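Local coordinates for protein pyrrolidone-carboxylate peptidase (PDB 1X10) that releases the N-terminal pyroglutamyl group from polypeptides, generally not when proline comes second, as a thiol peptidase of the C15 family, at residues Pro116-Lys119 / Ile120-Lys123; Tyr144-Tyr147 / Leu148-His152; Met187-Glu190 / Met191-Ala195. The protein carries 3 engineered substitutions. All blocks are in the same frame, centred on the assembly; numbering follows the deposited sequence.

Interaction 1. Residues Pro116-Lys119 / Ile120-Lys123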
loop_
_atom_site.group_PDB
_atom_site.type_symbol
_atom_site.label_atom_id
_atom_site.label_comp_id
_atom_site.label_asym_id
_atom_site.label_seq_id
_atom_site.Cartn_x
_atom_site.Cartn_y
_atom_site.Cartn_z
ATOM N N PRO A 116 7.287 -13.597 -25.408
ATOM C CA PRO A 116 5.874 -13.984 -25.403
ATOM C C PRO A 116 5.388 -13.776 -23.966
ATOM O O PRO A 116 5.181 -14.732 -23.219
ATOM C CB PRO A 116 5.926 -15.454 -25.812
ATOM C CG PRO A 116 7.221 -15.919 -25.173
ATOM C CD PRO A 116 8.170 -14.776 -25.475
ATOM N N ILE A 117 5.213 -12.510 -23.590
ATOM C CA ILE A 117 4.830 -12.161 -22.227
ATOM C C ILE A 117 3.576 -12.811 -21.660
ATOM O O ILE A 117 3.572 -13.208 -20.496
ATOM C CB ILE A 117 4.748 -10.622 -22.041
ATOM C CG1 ILE A 117 3.588 -10.032 -22.839
ATOM C CG2 ILE A 117 6.062 -9.982 -22.490
ATOM C CD1 ILE A 117 3.430 -8.519 -22.622
ATOM N N LYS A 118 2.517 -12.931 -22.455
ATOM C CA LYS A 118 1.300 -13.561 -21.945
ATOM C C LYS A 118 1.506 -15.057 -21.684
ATOM O O LYS A 118 1.012 -15.588 -20.690
ATOM C CB LYS A 118 0.127 -13.340 -22.910
ATOM C CG LYS A 118 -0.420 -11.905 -22.910
ATOM C CD LYS A 118 -0.877 -11.486 -21.506
ATOM C CE LYS A 118 -1.389 -10.043 -21.451
ATOM N NZ LYS A 118 -2.684 -9.847 -22.160
ATOM N N LYS A 119 2.233 -15.735 -22.569
ATOM C CA LYS A 119 2.496 -17.160 -22.379
ATOM C C LYS A 119 3.397 -17.378 -21.164
ATOM O O LYS A 119 3.233 -18.347 -20.420
ATOM C CB LYS A 119 3.151 -17.760 -23.624
ATOM C CG LYS A 119 2.216 -17.873 -24.817
ATOM C CD LYS A 119 2.891 -18.586 -25.970
ATOM C CE LYS A 119 1.924 -18.807 -27.125
ATOM N NZ LYS A 119 2.588 -19.481 -28.274
ATOM N N ILE A 120 4.356 -16.479 -20.969
ATOM C CA ILE A 120 5.255 -16.579 -19.828
ATOM C C ILE A 120 4.436 -16.424 -18.541
ATOM O O ILE A 120 4.565 -17.222 -17.616
ATOM C CB ILE A 120 6.354 -15.489 -19.896
ATOM C CG1 ILE A 120 7.303 -15.795 -21.056
ATOM C CG2 ILE A 120 7.116 -15.418 -18.583
ATOM C CD1 ILE A 120 8.340 -14.715 -21.315
ATOM N N MET A 121 3.583 -15.405 -18.492
ATOM C CA MET A 121 2.760 -15.177 -17.310
ATOM C C MET A 121 1.891 -16.400 -17.016
ATOM O O MET A 121 1.736 -16.811 -15.865
ATOM C CB MET A 121 1.869 -13.945 -17.508
ATOM C CG MET A 121 0.905 -13.688 -16.347
ATOM S SD MET A 121 -0.027 -12.121 -16.455
ATOM C CE MET A 121 -1.368 -12.601 -17.568
ATOM N N LYS A 122 1.332 -16.981 -18.070
ATOM C CA LYS A 122 0.477 -18.149 -17.930
ATOM C C LYS A 122 1.236 -19.342 -17.348
ATOM O O LYS A 122 0.742 -20.027 -16.457
ATOM C CB LYS A 122 -0.125 -18.506 -19.291
ATOM C CG LYS A 122 -1.185 -19.597 -19.254
ATOM C CD LYS A 122 -0.576 -20.974 -19.095
ATOM C CE LYS A 122 0.206 -21.399 -20.337
ATOM N NZ LYS A 122 0.825 -22.750 -20.180
ATOM N N LYS A 123 2.441 -19.593 -17.849
ATOM C CA LYS A 123 3.234 -20.713 -17.355
ATOM C C LYS A 123 3.654 -20.492 -15.901
ATOM O O LYS A 123 3.643 -21.422 -15.090
ATOM C CB LYS A 123 4.474 -20.915 -18.229
ATOM C CG LYS A 123 5.187 -22.228 -17.977
ATOM C CD LYS A 123 4.260 -23.400 -18.281
ATOM C CE LYS A 123 4.941 -24.735 -18.021
ATOM N NZ LYS A 123 6.113 -24.934 -18.914
#
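The carbonyls of P116, I117, K118 and K119 each accept the amide hydrogen of the residue four places on, from I120 to K123, with an N–O distance of 3.0 Å in the first of these bonds, I120 N to P116 O. P116 is the N-cap, so its carbonyl starts the bonding of the helix. I120 turns back over this end: with CG1 anti to its carbonyl carbon (chi1 -69°), CG1 comes to 3.2 Å from P116 O and 4.1 Å from CG of the proline ring, which it meets at a slant. These are the opening two turns of helix 117-126 in the alpha/beta fold, and I120 also packs on I78 of strand 76-83 and V202 of helix 189-206. Cutting this side chain back to an alanine is likely to leave the P116 ring without its aliphatic partner and to open a gap toward I78 and V202. On another side of the helix K118 and M121 run alongside each other and point the same way, lysine CD 4.1 Å from methionine CE. Beyond that apolar stretch, K118 NZ forms a salt bridge with D100 of the second subunit, while K119 NZ pairs with E206 within the chain.

Interaction 2. Residues Tyr144-Tyr147 / Leu148-His152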
loop_
_atom_site.group_PDB
_atom_site.type_symbol
_atom_site.label_atom_id
_atom_site.label_comp_id
_atom_site.label_asym_id
_atom_site.label_seq_id
_atom_site.Cartn_x
_atom_site.Cartn_y
_atom_site.Cartn_z
ATOM N N TYR A 144 16.199 1.618 -19.266
ATOM C CA TYR A 144 17.325 2.024 -20.101
ATOM C C TYR A 144 17.857 0.811 -20.874
ATOM O O TYR A 144 17.965 0.842 -22.103
ATOM C CB TYR A 144 18.410 2.612 -19.192
ATOM C CG TYR A 144 19.678 3.107 -19.854
ATOM C CD1 TYR A 144 19.698 4.290 -20.597
ATOM C CD2 TYR A 144 20.886 2.437 -19.653
ATOM C CE1 TYR A 144 20.902 4.800 -21.112
ATOM C CE2 TYR A 144 22.083 2.934 -20.158
ATOM C CZ TYR A 144 22.086 4.114 -20.881
ATOM O OH TYR A 144 23.283 4.611 -21.333
ATOM N N VAL A 145 18.174 -0.263 -20.160
ATOM C CA VAL A 145 18.683 -1.464 -20.812
ATOM C C VAL A 145 17.599 -2.151 -21.646
ATOM O O VAL A 145 17.875 -2.659 -22.734
ATOM C CB VAL A 145 19.253 -2.467 -19.783
ATOM C CG1 VAL A 145 20.488 -1.876 -19.117
ATOM C CG2 VAL A 145 18.205 -2.799 -18.745
ATOM N N MET A 146 16.367 -2.161 -21.146
ATOM C CA MET A 146 15.277 -2.782 -21.891
ATOM C C MET A 146 15.117 -2.114 -23.257
ATOM O O MET A 146 14.970 -2.792 -24.277
ATOM C CB MET A 146 13.960 -2.672 -21.114
ATOM C CG MET A 146 12.791 -3.383 -21.797
ATOM S SD MET A 146 11.208 -3.090 -20.970
ATOM C CE MET A 146 10.104 -4.017 -22.071
ATOM N N TYR A 147 15.155 -0.784 -23.273
ATOM C CA TYR A 147 15.004 -0.032 -24.511
ATOM C C TYR A 147 16.168 -0.271 -25.475
ATOM O O TYR A 147 15.958 -0.526 -26.661
ATOM C CB TYR A 147 14.882 1.473 -24.216
ATOM C CG TYR A 147 14.606 2.294 -25.457
ATOM C CD1 TYR A 147 13.299 2.508 -25.902
ATOM C CD2 TYR A 147 15.656 2.780 -26.241
ATOM C CE1 TYR A 147 13.043 3.173 -27.092
ATOM C CE2 TYR A 147 15.410 3.443 -27.442
ATOM C CZ TYR A 147 14.102 3.634 -27.864
ATOM O OH TYR A 147 13.856 4.252 -29.070
ATOM N N LEU A 148 17.390 -0.174 -24.965
ATOM C CA LEU A 148 18.576 -0.372 -25.789
ATOM C C LEU A 148 18.603 -1.771 -26.398
ATOM O O LEU A 148 19.002 -1.951 -27.548
ATOM C CB LEU A 148 19.846 -0.133 -24.958
ATOM C CG LEU A 148 20.109 1.337 -24.607
ATOM C CD1 LEU A 148 21.184 1.446 -23.518
ATOM C CD2 LEU A 148 20.539 2.074 -25.870
ATOM N N SER A 149 18.167 -2.765 -25.634
ATOM C CA SER A 149 18.158 -4.132 -26.144
ATOM C C SER A 149 17.152 -4.256 -27.287
ATOM O O SER A 149 17.457 -4.819 -28.348
ATOM C CB SER A 149 17.813 -5.117 -25.020
ATOM O OG SER A 149 17.951 -6.460 -25.453
ATOM N N LEU A 150 15.954 -3.720 -27.081
ATOM C CA LEU A 150 14.922 -3.781 -28.109
ATOM C C LEU A 150 15.305 -2.955 -29.341
ATOM O O LEU A 150 14.980 -3.331 -30.469
ATOM C CB LEU A 150 13.579 -3.309 -27.540
ATOM C CG LEU A 150 12.908 -4.341 -26.633
ATOM C CD1 LEU A 150 11.799 -3.693 -25.825
ATOM C CD2 LEU A 150 12.378 -5.489 -27.482
ATOM N N HIS A 151 15.999 -1.842 -29.121
ATOM C CA HIS A 151 16.446 -0.986 -30.223
ATOM C C HIS A 151 17.515 -1.732 -31.022
ATOM O O HIS A 151 17.581 -1.636 -32.253
ATOM C CB HIS A 151 17.028 0.322 -29.674
ATOM C CG HIS A 151 17.476 1.282 -30.735
ATOM N ND1 HIS A 151 16.605 1.853 -31.637
ATOM C CD2 HIS A 151 18.702 1.778 -31.031
ATOM C CE1 HIS A 151 17.274 2.661 -32.442
ATOM N NE2 HIS A 151 18.548 2.632 -32.096
ATOM N N HIS A 152 18.350 -2.480 -30.309
ATOM C CA HIS A 152 19.413 -3.263 -30.936
ATOM C C HIS A 152 18.779 -4.317 -31.843
ATOM O O HIS A 152 19.246 -4.576 -32.957
ATOM C CB HIS A 152 20.248 -3.950 -29.859
ATOM C CG HIS A 152 21.520 -4.547 -30.372
ATOM N ND1 HIS A 152 22.719 -3.869 -30.356
ATOM C CD2 HIS A 152 21.777 -5.752 -30.933
ATOM C CE1 HIS A 152 23.662 -4.632 -30.882
ATOM N NE2 HIS A 152 23.116 -5.779 -31.241
#
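H151 N and Y147 O make the shortest backbone hydrogen bond between 144-147 and 148-152, at 2.8 Å. It belongs to the i to i+4 pattern of helix 141-156, buried through this part of its length in the alpha/beta fold, whose first turn holds S142, an engineered residue at an active-site position. Y147 and H151, joined by this bond, also touch through their side chains, which meet at a slant: Y147 CE2 approaches CB of H151 to 4.2 Å. Their polar ends have other partners, Y147 OH bonding to the carbonyl of P108 and H151 ND1 to the hydroxyl of Y111.

One turn earlier lies a CH-pi contact. L148 CD1 sits over the middle of one face of the Y144 ring, 3.8 Å from the centroid and 13° off the ring normal. The leucine gets there because its CG stands beside its own backbone N (chi1 -72°), which folds the branch back toward the preceding turn and brings CG to 3.3 Å from Y144 O. The ring is further fixed by the bond of its hydroxyl to the amide of G46 and by an edge-to-face meeting with F45, so this side of the helix is knitted to the region of helix 47-59, where K49 touches both Y144 and L148.

The side facing the sheet is of another kind. S149 OG is held by two hydrogen bonds, one with S162 OG and one with H66 NE2, which satisfies a buried hydroxyl among strands. M146 reaches the active-site residue E79 and A82 of strand 76-83 with a fully extended chain, and lies side by side with L150, its methyl CE 4.1 Å from L150 CD1.

Interaction 3. Residues Met187-Glu190 / Met191-Ala195. Engineered in segment 187-190: S188 (natural residue Cys). Engineered in segment 191-195: A192 (natural residue Glu).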
loop_
_atom_site.group_PDB
_atom_site.type_symbol
_atom_site.label_atom_id
_atom_site.label_comp_id
_atom_site.label_asym_id
_atom_site.label_seq_id
_atom_site.Cartn_x
_atom_site.Cartn_y
_atom_site.Cartn_z
ATOM N N MET A 187 9.834 -11.903 -2.163
ATOM C CA MET A 187 9.613 -13.188 -2.820
ATOM C C MET A 187 10.933 -13.944 -2.735
ATOM O O MET A 187 11.995 -13.370 -2.971
ATOM C CB MET A 187 9.203 -12.980 -4.284
ATOM C CG MET A 187 8.952 -14.282 -5.054
ATOM S SD MET A 187 8.252 -14.010 -6.705
ATOM C CE MET A 187 6.508 -13.820 -6.299
ATOM N N SER A 188 10.871 -15.227 -2.392
ATOM C CA SER A 188 12.089 -16.020 -2.237
ATOM C C SER A 188 13.019 -15.958 -3.441
ATOM O O SER A 188 12.575 -15.819 -4.582
ATOM C CB SER A 188 11.740 -17.483 -1.957
ATOM O OG SER A 188 11.303 -18.128 -3.142
ATOM N N TYR A 189 14.319 -16.071 -3.182
ATOM C CA TYR A 189 15.296 -16.057 -4.255
ATOM C C TYR A 189 15.035 -17.244 -5.183
ATOM O O TYR A 189 15.115 -17.123 -6.409
ATOM C CB TYR A 189 16.717 -16.170 -3.702
ATOM C CG TYR A 189 17.731 -16.303 -4.807
ATOM C CD1 TYR A 189 18.069 -15.206 -5.598
ATOM C CD2 TYR A 189 18.272 -17.547 -5.136
ATOM C CE1 TYR A 189 18.910 -15.343 -6.699
ATOM C CE2 TYR A 189 19.117 -17.697 -6.237
ATOM C CZ TYR A 189 19.426 -16.593 -7.015
ATOM O OH TYR A 189 20.219 -16.745 -8.127
ATOM N N GLU A 190 14.718 -18.390 -4.586
ATOM C CA GLU A 190 14.451 -19.602 -5.351
ATOM C C GLU A 190 13.317 -19.425 -6.357
ATOM O O GLU A 190 13.406 -19.892 -7.495
ATOM C CB GLU A 190 14.139 -20.774 -4.408
ATOM C CG GLU A 190 15.342 -21.250 -3.595
ATOM C CD GLU A 190 15.692 -20.317 -2.445
ATOM O OE1 GLU A 190 16.830 -20.405 -1.944
ATOM O OE2 GLU A 190 14.833 -19.511 -2.035
ATOM N N MET A 191 12.249 -18.745 -5.947
ATOM C CA MET A 191 11.123 -18.530 -6.845
ATOM C C MET A 191 11.464 -17.530 -7.946
ATOM O O MET A 191 11.039 -17.690 -9.087
ATOM C CB MET A 191 9.892 -18.045 -6.077
ATOM C CG MET A 191 8.686 -17.828 -6.980
ATOM S SD MET A 191 7.153 -17.543 -6.108
ATOM C CE MET A 191 6.695 -19.250 -5.685
ATOM N N ALA A 192 12.227 -16.496 -7.600
ATOM C CA ALA A 192 12.624 -15.490 -8.579
ATOM C C ALA A 192 13.499 -16.148 -9.648
ATOM O O ALA A 192 13.332 -15.906 -10.848
ATOM C CB ALA A 192 13.395 -14.357 -7.889
ATOM N N LEU A 193 14.430 -16.985 -9.205
ATOM C CA LEU A 193 15.328 -17.678 -10.120
ATOM C C LEU A 193 14.541 -18.601 -11.043
ATOM O O LEU A 193 14.754 -18.607 -12.258
ATOM C CB LEU A 193 16.367 -18.484 -9.333
ATOM C CG LEU A 193 17.332 -19.372 -10.126
ATOM C CD1 LEU A 193 18.164 -18.524 -11.090
ATOM C CD2 LEU A 193 18.243 -20.122 -9.156
ATOM N N GLU A 194 13.623 -19.371 -10.470
ATOM C CA GLU A 194 12.815 -20.300 -11.253
ATOM C C GLU A 194 11.948 -19.545 -12.259
ATOM O O GLU A 194 11.738 -20.007 -13.380
ATOM C CB GLU A 194 11.930 -21.150 -10.332
ATOM C CG GLU A 194 11.045 -22.148 -11.076
ATOM C CD GLU A 194 11.833 -23.268 -11.737
ATOM O OE1 GLU A 194 11.232 -24.032 -12.529
ATOM O OE2 GLU A 194 13.049 -23.397 -11.467
ATOM N N ALA A 195 11.449 -18.382 -11.855
ATOM C CA ALA A 195 10.620 -17.568 -12.734
ATOM C C ALA A 195 11.404 -17.200 -13.993
ATOM O O ALA A 195 10.879 -17.283 -15.099
ATOM C CB ALA A 195 10.156 -16.295 -12.004
#
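M191 is the residue most covered at the start of helix 189-206, and both its backbone and its side chain are engaged. Its amide N donates to the side chain of the N-cap residue S188, 3.0 Å from OG, and more weakly to S188 O. The serine is an engineered replacement for the natural cysteine of the interchain disulfide, so that link cannot form here; the hydroxyl instead makes a capping bond to the helix. OG takes the place between the serine's backbone N and carbonyl carbon (chi1 75°), which turns it toward the amide of M191, with OG also 3.3 Å from M191 CB. The side chain of M191 meets that of M187 at about a right angle, sulfur against sulfur, SD to SD 3.7 Å, while CE of M187 also touches the sulfur of M191.

Y189 carries the next face of the helix. Its carbonyl receives L193 N at 2.9 Å, and L193 lies across the tyrosine: CB is over one face of the ring, while CD2 is 3.9 Å from Y189 CE2 and both methyls are 4.0 Å from Y189 OH. That hydroxyl is bonded to D25, and R21 makes a cation-pi contact with the ring. E190, an exposed residue, takes part mainly through its backbone, its O accepting from E194 N at 3.0 Å. A192, an engineered residue standing for a natural glutamate, rests its CB near Y189 O.

Around this helix start, M191 extends to P171 of the third subunit, while within the chain Y189 and L193 pack on I22 of helix 18-26 and M187 reaches I76 of strand 76-83.

All three contacts show how a helix builds its side-chain partners at a spacing of three or four residues, yet each reflects its surroundings. Interaction 2 is the core case, in mid-helix beside the active site, with aromatic and aliphatic groups and satisfied hydroxyls. Interaction 1, on the surface, mixes aliphatic packing with lysines that find acids in the chain and in a second subunit. Interaction 3 is intermediate, with a serine cap and a methionine pair of which M191 reaches a third subunit. Interactions 1 and 3 begin helices that pack together, 117-126 against 189-206; interactions 1, 2 and 3 all send side chains to strand 76-83. Interactions 2 and 3 lie on opposite sides of the chain's centre.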